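Local coordinates for flagellar hook-associated protein (Burkholderia pseudomallei, PDB 4UT1), which probably serves as a structural component of the bacterial flagellum, forming part of the junction between hook and filament, at residues Q237-G242 with Y246-V251; F232-Q237 with S283-A288. All coordinates share one frame; numbering follows the deposited sequence.

Contact 1: residues Q237-G242 with Y246-V251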
# COMPACT_ATOMS: atom_id res chain seq x y z
N GLN A 237 1.89 -9.16 33.53
CA GLN A 237 3.33 -9.21 33.78
C GLN A 237 3.67 -8.52 35.09
O GLN A 237 3.36 -7.35 35.28
CB GLN A 237 4.10 -8.58 32.61
CG GLN A 237 5.57 -8.29 32.87
CD GLN A 237 6.38 -9.54 33.10
OE1 GLN A 237 6.30 -10.49 32.33
NE2 GLN A 237 7.17 -9.54 34.17
N PRO A 238 4.30 -9.25 36.03
CA PRO A 238 4.68 -8.57 37.27
C PRO A 238 5.75 -7.50 37.03
O PRO A 238 6.64 -7.69 36.20
CB PRO A 238 5.23 -9.70 38.15
CG PRO A 238 5.62 -10.77 37.20
CD PRO A 238 4.68 -10.67 36.02
N LEU A 239 5.66 -6.39 37.76
CA LEU A 239 6.68 -5.36 37.74
C LEU A 239 7.36 -5.26 39.10
O LEU A 239 8.57 -5.05 39.19
CB LEU A 239 6.09 -4.01 37.37
CG LEU A 239 5.56 -3.89 35.94
CD1 LEU A 239 5.13 -2.46 35.73
CD2 LEU A 239 6.61 -4.32 34.91
N VAL A 240 6.56 -5.37 40.15
CA VAL A 240 7.06 -5.38 41.52
C VAL A 240 6.39 -6.50 42.29
O VAL A 240 5.17 -6.65 42.26
CB VAL A 240 6.81 -4.06 42.26
CG1 VAL A 240 7.24 -4.19 43.73
CG2 VAL A 240 7.53 -2.90 41.58
N VAL A 241 7.20 -7.28 43.00
CA VAL A 241 6.69 -8.30 43.91
C VAL A 241 7.52 -8.20 45.18
O VAL A 241 8.69 -8.56 45.18
CB VAL A 241 6.80 -9.71 43.33
CG1 VAL A 241 6.44 -10.75 44.39
CG2 VAL A 241 5.92 -9.86 42.10
N GLY A 242 6.91 -7.67 46.23
CA GLY A 242 7.61 -7.40 47.48
C GLY A 242 8.80 -6.47 47.28
O GLY A 242 8.64 -5.35 46.77
N TYR A 246 10.97 -6.31 38.44
CA TYR A 246 11.24 -6.93 37.16
C TYR A 246 11.65 -5.87 36.13
O TYR A 246 11.04 -4.81 36.06
CB TYR A 246 10.01 -7.69 36.64
CG TYR A 246 9.64 -8.95 37.38
CD1 TYR A 246 9.14 -8.90 38.68
CD2 TYR A 246 9.73 -10.20 36.76
CE1 TYR A 246 8.79 -10.05 39.35
CE2 TYR A 246 9.37 -11.36 37.43
CZ TYR A 246 8.89 -11.28 38.72
OH TYR A 246 8.53 -12.42 39.40
N GLN A 247 12.67 -6.17 35.34
CA GLN A 247 13.15 -5.24 34.33
C GLN A 247 12.50 -5.48 32.97
O GLN A 247 12.47 -6.60 32.50
CB GLN A 247 14.67 -5.36 34.17
CG GLN A 247 15.45 -4.40 35.05
CD GLN A 247 16.69 -3.89 34.35
OE1 GLN A 247 17.03 -2.70 34.44
NE2 GLN A 247 17.38 -4.78 33.63
N LEU A 248 12.00 -4.42 32.36
CA LEU A 248 11.54 -4.50 30.98
C LEU A 248 12.68 -4.06 30.07
O LEU A 248 13.58 -3.35 30.51
CB LEU A 248 10.30 -3.63 30.74
CG LEU A 248 9.11 -3.90 31.66
CD1 LEU A 248 8.00 -2.91 31.39
CD2 LEU A 248 8.60 -5.36 31.51
N ALA A 249 12.63 -4.49 28.81
CA ALA A 249 13.56 -3.97 27.82
C ALA A 249 12.85 -3.77 26.49
O ALA A 249 11.78 -4.34 26.25
CB ALA A 249 14.74 -4.91 27.66
N THR A 250 13.43 -2.94 25.63
CA THR A 250 13.01 -2.91 24.24
C THR A 250 14.02 -3.71 23.42
O THR A 250 15.23 -3.67 23.66
CB THR A 250 12.92 -1.47 23.67
OG1 THR A 250 14.18 -0.81 23.81
CG2 THR A 250 11.83 -0.66 24.37
N VAL A 251 13.50 -4.47 22.47
CA VAL A 251 14.32 -5.18 21.51
C VAL A 251 13.60 -5.11 20.16
O VAL A 251 12.41 -4.78 20.10
CB VAL A 251 14.54 -6.65 21.91
CG1 VAL A 251 15.21 -6.73 23.28
CG2 VAL A 251 13.22 -7.38 21.93
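The ring of Tyr246 lies on Pro238, and following that side chain outward from its backbone traces most of this hairpin contact. Its CB sits 3.4 Å from Pro238 O, with CD1 also near that oxygen. CG is placed anti to the carbonyl carbon (chi1 -70°), which lays the ring back across segment 237-242. Over one face comes the proline: its CG is 3.8 Å from the ring centroid, a CH-pi contact offset toward the rim, and 3.6 Å from CZ. CE2 and OH meet that same carbon, and CE1 meets Pro238 CB. Obliquely, from the proline's side of the ring, Gln237 NE2 comes to CD2 at 3.7 Å, amide and ring planes 62° apart, and Val241 CG2 to CE1, across the ring from CD2. Gln237 NE2 also donates to Pro238 O, in the carbonyl plane on a lone pair, which ties the amide down. One backbone bond, Tyr246 N to Leu239 O at 2.8 Å, joins the two segments. Leu239 CD2 reaches Leu248 CD1 at about a right angle. A classic beta bulge sets Leu239 and Val240 both opposite Val231 of strand 228-233, while Leu239 and Leu248 pack on helix 134-193 and strand 260-265 flanks strand 244-252.

Contact 2: residues F232-Q237 with S283-A288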
# COMPACT_ATOMS: atom_id res chain seq x y z
N PHE A 232 1.65 -4.96 38.81
CA PHE A 232 1.55 -5.74 37.59
C PHE A 232 1.14 -4.87 36.42
O PHE A 232 0.35 -3.93 36.58
CB PHE A 232 0.52 -6.86 37.75
CG PHE A 232 0.83 -7.84 38.84
CD1 PHE A 232 0.51 -7.55 40.15
CD2 PHE A 232 1.43 -9.05 38.54
CE1 PHE A 232 0.79 -8.46 41.16
CE2 PHE A 232 1.72 -9.96 39.54
CZ PHE A 232 1.40 -9.66 40.85
N LEU A 233 1.68 -5.18 35.25
CA LEU A 233 1.16 -4.62 34.00
C LEU A 233 -0.25 -5.13 33.82
O LEU A 233 -0.57 -6.25 34.24
CB LEU A 233 2.04 -5.00 32.81
CG LEU A 233 3.36 -4.23 32.70
CD1 LEU A 233 4.23 -4.83 31.61
CD2 LEU A 233 3.11 -2.75 32.43
N SER A 234 -1.10 -4.33 33.17
CA SER A 234 -2.50 -4.69 33.01
C SER A 234 -2.64 -6.09 32.42
O SER A 234 -3.60 -6.79 32.71
CB SER A 234 -3.22 -3.67 32.13
OG SER A 234 -3.12 -2.37 32.66
N GLY A 235 -1.67 -6.48 31.60
CA GLY A 235 -1.71 -7.76 30.92
C GLY A 235 -1.28 -8.93 31.78
O GLY A 235 -1.38 -10.08 31.36
N GLY A 236 -0.79 -8.63 32.98
CA GLY A 236 -0.45 -9.67 33.94
C GLY A 236 1.02 -9.74 34.34
O GLY A 236 1.35 -10.32 35.37
N GLN A 237 1.89 -9.16 33.53
CA GLN A 237 3.33 -9.21 33.78
C GLN A 237 3.67 -8.52 35.09
O GLN A 237 3.36 -7.35 35.28
CB GLN A 237 4.10 -8.58 32.61
CG GLN A 237 5.57 -8.29 32.87
CD GLN A 237 6.38 -9.54 33.10
OE1 GLN A 237 6.30 -10.49 32.33
NE2 GLN A 237 7.17 -9.54 34.17
N SER A 283 -1.35 -6.26 24.31
CA SER A 283 -1.58 -6.46 25.73
C SER A 283 -1.04 -5.28 26.56
O SER A 283 -1.40 -5.09 27.73
CB SER A 283 -0.91 -7.75 26.20
OG SER A 283 0.50 -7.62 26.17
N LEU A 284 -0.16 -4.50 25.93
CA LEU A 284 0.55 -3.42 26.60
C LEU A 284 -0.23 -2.11 26.54
O LEU A 284 0.24 -1.12 26.01
CB LEU A 284 1.93 -3.23 25.97
CG LEU A 284 2.91 -4.36 26.28
CD1 LEU A 284 3.80 -4.68 25.08
CD2 LEU A 284 3.75 -3.98 27.48
N THR A 285 -1.43 -2.13 27.10
CA THR A 285 -2.28 -0.95 27.11
C THR A 285 -1.91 0.04 28.22
O THR A 285 -1.24 -0.31 29.19
CB THR A 285 -3.74 -1.33 27.29
OG1 THR A 285 -3.85 -2.19 28.43
CG2 THR A 285 -4.24 -2.06 26.06
N GLY A 286 -2.39 1.26 28.05
CA GLY A 286 -2.25 2.31 29.04
C GLY A 286 -0.91 3.00 28.98
O GLY A 286 0.09 2.40 28.55
N GLY A 287 -0.89 4.25 29.44
CA GLY A 287 0.32 5.03 29.56
C GLY A 287 0.95 5.39 28.23
O GLY A 287 0.40 5.10 27.16
N ALA A 288 2.13 6.01 28.30
CA ALA A 288 2.86 6.38 27.10
C ALA A 288 3.06 5.14 26.23
O ALA A 288 2.98 5.21 25.01
CB ALA A 288 4.19 7.02 27.44
O HOH W 1 -0.05 -2.39 30.58
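A water does the polar work between Ser234 and Thr285, since no direct hydrogen bond joins the two segments. It donates to Thr285 O at 2.8 Å and accepts a weak, long bond from Ser234 N at 3.4 Å. Beside the water the two side chains barely meet: Ser234 CB approaches Thr285 OG1 at 4.0 Å. The threonine hydroxyl stands between its own backbone N and carbonyl carbon (chi1 52°), and from there it faces the serine's methylene carbon. Gly235 passes close to the backbone of Ser283, its N being 4.1 Å from Ser283 O, too far for a bond. On the buried side Leu233 CD1 meets Leu284 CD2 at 4.2 Å, one methyl against another. Leu284 starts out away from Leu233, but its branched end swings back toward it, and Leu279 touches both leucines.

Each segment is shaped largely by its own bonds. A type I beta turn runs from Leu233 to Gly236, closed by Gly236 N to Leu233 O at 2.7 Å, and Leu233 N also bonds to Gln237 O. In segment 283-288, Leu284 is the centre of an inverse gamma turn, and Ser283 OG is held by Pro280 O. The contact thus sets the turn after strand 228-233 against the approach to helix 287-322. Its chemistry is that of a light touch: a pair of buried leucine methyls, and a water link with one good bond, to Thr285 O, and one weak one, from Ser234 N.

In the fold
From the N terminus, the chain leaves strand 228-233 through the turn of segment 232-237; Gln237, the last residue of that segment, also begins contact 1. Strand 238-241 then turns back into strand 244-252, and contact 1 closes that short hairpin with three residues between its segments. The chain runs on through strands 260-265 and 277-278 before 283-288 returns to the turn, so contact 2 closes a loop of 45 intervening residues with contact 1 nested inside. Their centres are 11 Å apart, and they meet where Leu233 packs against Leu239 and Leu248, and Phe232 against Pro238. Together they tie neighbouring strands of the antiparallel sheet to the loop that leads into helix 287-322.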